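Local structure of glutathione S-transferase (Acinetobacter baumannii, 4MP4) at residues 157-160 with 165-168; 169-174 with 193-198. The protein belongs to the glutathione S-transferases and probably catalyses the conjugation of glutathione to electrophilic substrates. All coordinates share one frame; numbering follows the deposited sequence.

Contact 1 (157-160 with 165-168); sequences EFLF and IVDA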
loop_
_atom_site.group_PDB
_atom_site.type_symbol
_atom_site.label_atom_id
_atom_site.label_comp_id
_atom_site.label_asym_id
_atom_site.label_seq_id
_atom_site.Cartn_x
_atom_site.Cartn_y
_atom_site.Cartn_z
ATOM N N GLU A 157 -18.623 -17.511 3.326
ATOM C CA GLU A 157 -19.106 -16.488 4.242
ATOM C C GLU A 157 -18.023 -15.403 4.431
ATOM O O GLU A 157 -18.326 -14.218 4.526
ATOM C CB GLU A 157 -19.516 -17.137 5.567
ATOM C CG GLU A 157 -19.830 -16.166 6.684
ATOM C CD GLU A 157 -20.202 -16.864 7.992
ATOM O OE1 GLU A 157 -20.311 -18.118 8.004
ATOM O OE2 GLU A 157 -20.384 -16.153 9.009
ATOM N N PHE A 158 -16.759 -15.825 4.454
ATOM C CA PHE A 158 -15.613 -14.913 4.520
ATOM C C PHE A 158 -14.621 -15.231 3.402
ATOM O O PHE A 158 -14.714 -16.280 2.784
ATOM C CB PHE A 158 -14.921 -15.033 5.871
ATOM C CG PHE A 158 -15.820 -14.742 7.030
ATOM C CD1 PHE A 158 -16.096 -13.430 7.399
ATOM C CD2 PHE A 158 -16.406 -15.773 7.746
ATOM C CE1 PHE A 158 -16.924 -13.150 8.468
ATOM C CE2 PHE A 158 -17.235 -15.500 8.816
ATOM C CZ PHE A 158 -17.494 -14.186 9.177
ATOM N N LEU A 159 -13.677 -14.327 3.147
ATOM C CA LEU A 159 -12.738 -14.474 2.031
ATOM C C LEU A 159 -11.784 -15.652 2.181
ATOM O O LEU A 159 -11.477 -16.337 1.208
ATOM C CB LEU A 159 -11.911 -13.197 1.877
ATOM C CG LEU A 159 -12.557 -12.010 1.167
ATOM C CD1 LEU A 159 -11.681 -10.768 1.353
ATOM C CD2 LEU A 159 -12.772 -12.343 -0.312
ATOM N N PHE A 160 -11.317 -15.881 3.403
ATOM C CA PHE A 160 -10.224 -16.810 3.651
ATOM C C PHE A 160 -10.563 -17.857 4.714
ATOM O O PHE A 160 -9.694 -18.294 5.471
ATOM C CB PHE A 160 -8.961 -16.028 4.039
ATOM C CG PHE A 160 -8.540 -15.030 3.004
ATOM C CD1 PHE A 160 -8.086 -15.455 1.760
ATOM C CD2 PHE A 160 -8.630 -13.669 3.252
ATOM C CE1 PHE A 160 -7.718 -14.538 0.782
ATOM C CE2 PHE A 160 -8.259 -12.754 2.288
ATOM C CZ PHE A 160 -7.801 -13.188 1.047
ATOM N N ILE A 165 -9.402 -8.967 8.583
ATOM C CA ILE A 165 -9.610 -7.524 8.419
ATOM C C ILE A 165 -9.942 -7.173 6.948
ATOM O O ILE A 165 -10.551 -6.133 6.663
ATOM C CB ILE A 165 -8.377 -6.729 8.937
ATOM C CG1 ILE A 165 -8.678 -5.235 9.099
ATOM C CG2 ILE A 165 -7.184 -6.952 8.048
ATOM C CD1 ILE A 165 -9.761 -4.935 10.110
ATOM N N VAL A 166 -9.580 -8.061 6.022
ATOM C CA VAL A 166 -9.782 -7.795 4.608
ATOM C C VAL A 166 -11.266 -7.945 4.254
ATOM O O VAL A 166 -11.748 -7.349 3.274
ATOM C CB VAL A 166 -8.871 -8.679 3.697
ATOM C CG1 VAL A 166 -9.011 -8.264 2.245
ATOM C CG2 VAL A 166 -7.424 -8.551 4.101
ATOM N N ASP A 167 -12.004 -8.720 5.056
ATOM C CA ASP A 167 -13.453 -8.785 4.846
ATOM C C ASP A 167 -14.054 -7.398 5.058
ATOM O O ASP A 167 -14.904 -6.939 4.270
ATOM C CB ASP A 167 -14.143 -9.821 5.744
ATOM C CG ASP A 167 -13.778 -11.265 5.373
ATOM O OD1 ASP A 167 -14.194 -11.739 4.272
ATOM O OD2 ASP A 167 -13.081 -11.925 6.199
ATOM N N ALA A 168 -13.577 -6.715 6.095
ATOM C CA ALA A 168 -14.104 -5.400 6.428
ATOM C C ALA A 168 -13.717 -4.380 5.343
ATOM O O ALA A 168 -14.497 -3.470 5.021
ATOM C CB ALA A 168 -13.632 -4.959 7.816
HETATM O O HOH W 1 -11.447 -13.734 5.632
#

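Contact 2 (169-174 with 193-198); sequences ELALML and LQQWQR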
loop_
_atom_site.group_PDB
_atom_site.type_symbol
_atom_site.label_atom_id
_atom_site.label_comp_id
_atom_site.label_asym_id
_atom_site.label_seq_id
_atom_site.Cartn_x
_atom_site.Cartn_y
_atom_site.Cartn_z
ATOM N N GLU A 169 -12.534 -4.559 4.761
ATOM C CA GLU A 169 -12.029 -3.634 3.746
ATOM C C GLU A 169 -12.774 -3.813 2.419
ATOM O O GLU A 169 -13.079 -2.835 1.734
ATOM C CB GLU A 169 -10.520 -3.812 3.532
ATOM C CG GLU A 169 -9.657 -3.544 4.758
ATOM C CD GLU A 169 -8.218 -4.077 4.604
ATOM O OE1 GLU A 169 -7.974 -4.859 3.668
ATOM O OE2 GLU A 169 -7.335 -3.722 5.411
ATOM N N LEU A 170 -13.058 -5.066 2.061
ATOM C CA LEU A 170 -13.759 -5.372 0.823
ATOM C C LEU A 170 -15.208 -4.915 0.915
ATOM O O LEU A 170 -15.725 -4.289 -0.008
ATOM C CB LEU A 170 -13.700 -6.875 0.515
ATOM C CG LEU A 170 -14.416 -7.343 -0.762
ATOM C CD1 LEU A 170 -13.771 -6.756 -2.025
ATOM C CD2 LEU A 170 -14.427 -8.857 -0.847
ATOM N N ALA A 171 -15.860 -5.225 2.030
ATOM C CA ALA A 171 -17.234 -4.781 2.248
ATOM C C ALA A 171 -17.370 -3.269 2.099
ATOM O O ALA A 171 -18.294 -2.799 1.446
ATOM C CB ALA A 171 -17.761 -5.231 3.606
ATOM N N LEU A 172 -16.460 -2.510 2.708
ATOM C CA LEU A 172 -16.549 -1.056 2.618
ATOM C C LEU A 172 -16.454 -0.634 1.152
ATOM O O LEU A 172 -17.209 0.218 0.691
ATOM C CB LEU A 172 -15.502 -0.348 3.489
ATOM C CG LEU A 172 -15.558 1.183 3.376
ATOM C CD1 LEU A 172 -15.186 1.846 4.709
ATOM C CD2 LEU A 172 -14.692 1.748 2.179
ATOM N N MET A 173 -15.529 -1.251 0.427
ATOM C CA MET A 173 -15.356 -0.983 -0.999
ATOM C C MET A 173 -16.639 -1.255 -1.749
ATOM O O MET A 173 -17.071 -0.429 -2.551
ATOM C CB MET A 173 -14.223 -1.825 -1.586
ATOM C CG MET A 173 -13.802 -1.390 -2.971
ATOM S SD MET A 173 -13.184 0.319 -3.107
ATOM C CE MET A 173 -11.470 0.159 -2.636
ATOM N N LEU A 174 -17.254 -2.403 -1.483
ATOM C CA LEU A 174 -18.513 -2.746 -2.145
ATOM C C LEU A 174 -19.649 -1.788 -1.753
ATOM O O LEU A 174 -20.513 -1.466 -2.570
ATOM C CB LEU A 174 -18.900 -4.199 -1.856
ATOM C CG LEU A 174 -18.085 -5.301 -2.536
ATOM C CD1 LEU A 174 -18.353 -6.647 -1.876
ATOM C CD2 LEU A 174 -18.450 -5.364 -3.993
ATOM N N LEU A 193 -23.462 -6.936 3.255
ATOM C CA LEU A 193 -24.394 -6.619 4.336
ATOM C C LEU A 193 -24.037 -7.377 5.597
ATOM O O LEU A 193 -24.035 -6.830 6.693
ATOM C CB LEU A 193 -25.847 -6.928 3.942
ATOM C CG LEU A 193 -26.805 -7.095 5.145
ATOM C CD1 LEU A 193 -27.069 -5.775 5.903
ATOM C CD2 LEU A 193 -28.129 -7.778 4.757
ATOM N N GLN A 194 -23.736 -8.651 5.429
ATOM C CA GLN A 194 -23.340 -9.468 6.550
ATOM C C GLN A 194 -22.049 -8.937 7.164
ATOM O O GLN A 194 -21.923 -8.851 8.386
ATOM C CB GLN A 194 -23.186 -10.924 6.123
ATOM C CG GLN A 194 -22.461 -11.746 7.154
ATOM C CD GLN A 194 -22.438 -13.226 6.835
ATOM O OE1 GLN A 194 -21.823 -14.008 7.558
ATOM N NE2 GLN A 194 -23.115 -13.621 5.757
ATOM N N GLN A 195 -21.091 -8.568 6.326
ATOM C CA GLN A 195 -19.855 -8.009 6.852
ATOM C C GLN A 195 -20.108 -6.736 7.658
ATOM O O GLN A 195 -19.444 -6.486 8.660
ATOM C CB GLN A 195 -18.830 -7.775 5.737
ATOM C CG GLN A 195 -18.333 -9.086 5.099
ATOM C CD GLN A 195 -17.878 -10.117 6.141
ATOM O OE1 GLN A 195 -17.312 -9.757 7.169
ATOM N NE2 GLN A 195 -18.124 -11.396 5.871
ATOM N N TRP A 196 -21.091 -5.953 7.220
ATOM C CA TRP A 196 -21.431 -4.681 7.856
ATOM C C TRP A 196 -22.049 -4.884 9.244
ATOM O O TRP A 196 -22.031 -3.975 10.072
ATOM C CB TRP A 196 -22.386 -3.882 6.948
ATOM C CG TRP A 196 -22.089 -2.423 6.888
ATOM C CD1 TRP A 196 -22.923 -1.398 7.242
ATOM C CD2 TRP A 196 -20.862 -1.814 6.455
ATOM N NE1 TRP A 196 -22.290 -0.187 7.054
ATOM C CE2 TRP A 196 -21.018 -0.415 6.566
ATOM C CE3 TRP A 196 -19.637 -2.314 5.983
ATOM C CZ2 TRP A 196 -20.013 0.491 6.224
ATOM C CZ3 TRP A 196 -18.628 -1.405 5.636
ATOM C CH2 TRP A 196 -18.821 -0.027 5.770
ATOM N N GLN A 197 -22.593 -6.076 9.488
ATOM C CA GLN A 197 -23.273 -6.378 10.750
ATOM C C GLN A 197 -22.312 -6.956 11.769
ATOM O O GLN A 197 -22.692 -7.232 12.895
ATOM C CB GLN A 197 -24.441 -7.352 10.530
ATOM C CG GLN A 197 -25.554 -6.775 9.680
ATOM C CD GLN A 197 -26.262 -5.607 10.354
ATOM O OE1 GLN A 197 -26.464 -5.607 11.578
ATOM N NE2 GLN A 197 -26.650 -4.604 9.558
ATOM N N ARG A 198 -21.066 -7.152 11.358
ATOM C CA ARG A 198 -20.000 -7.503 12.285
ATOM C C ARG A 198 -19.998 -6.441 13.393
ATOM O O ARG A 198 -20.086 -5.252 13.098
ATOM C CB ARG A 198 -18.668 -7.517 11.530
ATOM C CG ARG A 198 -17.463 -7.967 12.321
ATOM C CD ARG A 198 -17.162 -9.426 12.060
ATOM N NE ARG A 198 -16.002 -9.859 12.826
ATOM C CZ ARG A 198 -15.691 -11.129 13.058
ATOM N NH1 ARG A 198 -16.452 -12.102 12.572
ATOM N NH2 ARG A 198 -14.612 -11.424 13.772
#

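Contact 1 (157-160 with 165-168)
With chi1 at -69°, Asp167 carries its CG anti to its own carbonyl carbon, and chi2 turns the carboxylate to the backbone of Leu159. Leu159 N donates to Asp167 OD1 over 2.9 Å, at a moderately straight 151°; OD1 receives it on its syn lone pair, the side of OD2. The same oxygen is hydrogen-bonded to Tyr191 OH, and OD2 accepts from Ser164 N. These three hold the buried carboxylate and fix its rotation, and the two backbone N-H donors would be expected to favour its ionised form. A water accepting from Phe160 N at 3.1 Å is a short, less certain fourth at OD2. Phe158 crosses the group at about a right angle: its CD1 lies 3.6 Å from Asp167 OD2, and the ring is tilted 68° from the carboxylate plane. Leu159 CD1 meets Val166 CG1 at 3.8 Å, while Val166 CB comes to the edge of the Phe160 ring, nearest CE2. Leu159 CB, from the neighbouring residue, lies over one face of that ring, toward its rim. An aspartate three residues after Ser164, whose OD2 accepts from Ser164 N, is consistent with the S/T-x-x-D capping box opening this helix of the C-terminal domain.

Contact 2 (169-174 with 193-198)
This is a buried, wholly apolar helix-to-helix contact inside the all-helical C-terminal domain, where helix 165-178 meets the last turn of helix 186-196. No hydrogen bond crosses it. The backbones come nearest at Ala171 and Gln195, whose CA atoms are 6.2 Å apart, and the small alanine is what allows so close an approach: Ala171 CB sits 3.5 Å from Gln195 CB. Gln195 offers only the aliphatic root of its side chain here. Its side chain, bent at chi2 (-50°), takes the amide away from Ala171; Gln195 also packs against Phe158 and Trp163.

Trp196 supplies the other half. Its chi1 of -139° lies well off the usual staggered values and brings the indole back across to helix 165-178, with the six-membered ring leading. CZ3 rests 3.7 Å from Leu172 CA and 3.9 Å from Leu172 CB, and CH2 touches the same two atoms at about 4.0 Å. The ring thus packs chiefly on the root of the leucine and on the helix backbone, with methyl CD1 a little farther off. Along the adjoining side of the indole, CE3 lies 4.2 Å from Ala171 CB, which makes the alanine methyl common ground for both residues of helix 186-196. A bound sulfate, probably from the crystallisation liquor, lies about 5 Å from the Trp196 side chain.

Leu172 goes on to pack against Pro19 and Phe22 of helix 19-30, part of the thioredoxin-like N-terminal domain. Trp196 also touches Val201 and Leu205 of helix 199-215, while Leu170, Met173 and Leu174 of helix 165-178 pack against Leu144 of helix 135-151.

Overall arrangement
Contacts 1 and 2 follow each other along the chain in the C-terminal helical domain, their centres 9 Å apart. They share helix 165-178: contact 1 ties its first turn to the preceding loop, and contact 2 packs the next turns against helix 186-196. Gln195 joins them, its side chain running from contact 2 to Phe158 and Asp167. The start of helix 165-178 is thus fixed from the loop and from helix 186-196 together. Ile165 and Leu172 also reach helix 19-30, so the central helix of this domain borders the thioredoxin-like domain that typically binds glutathione in this family.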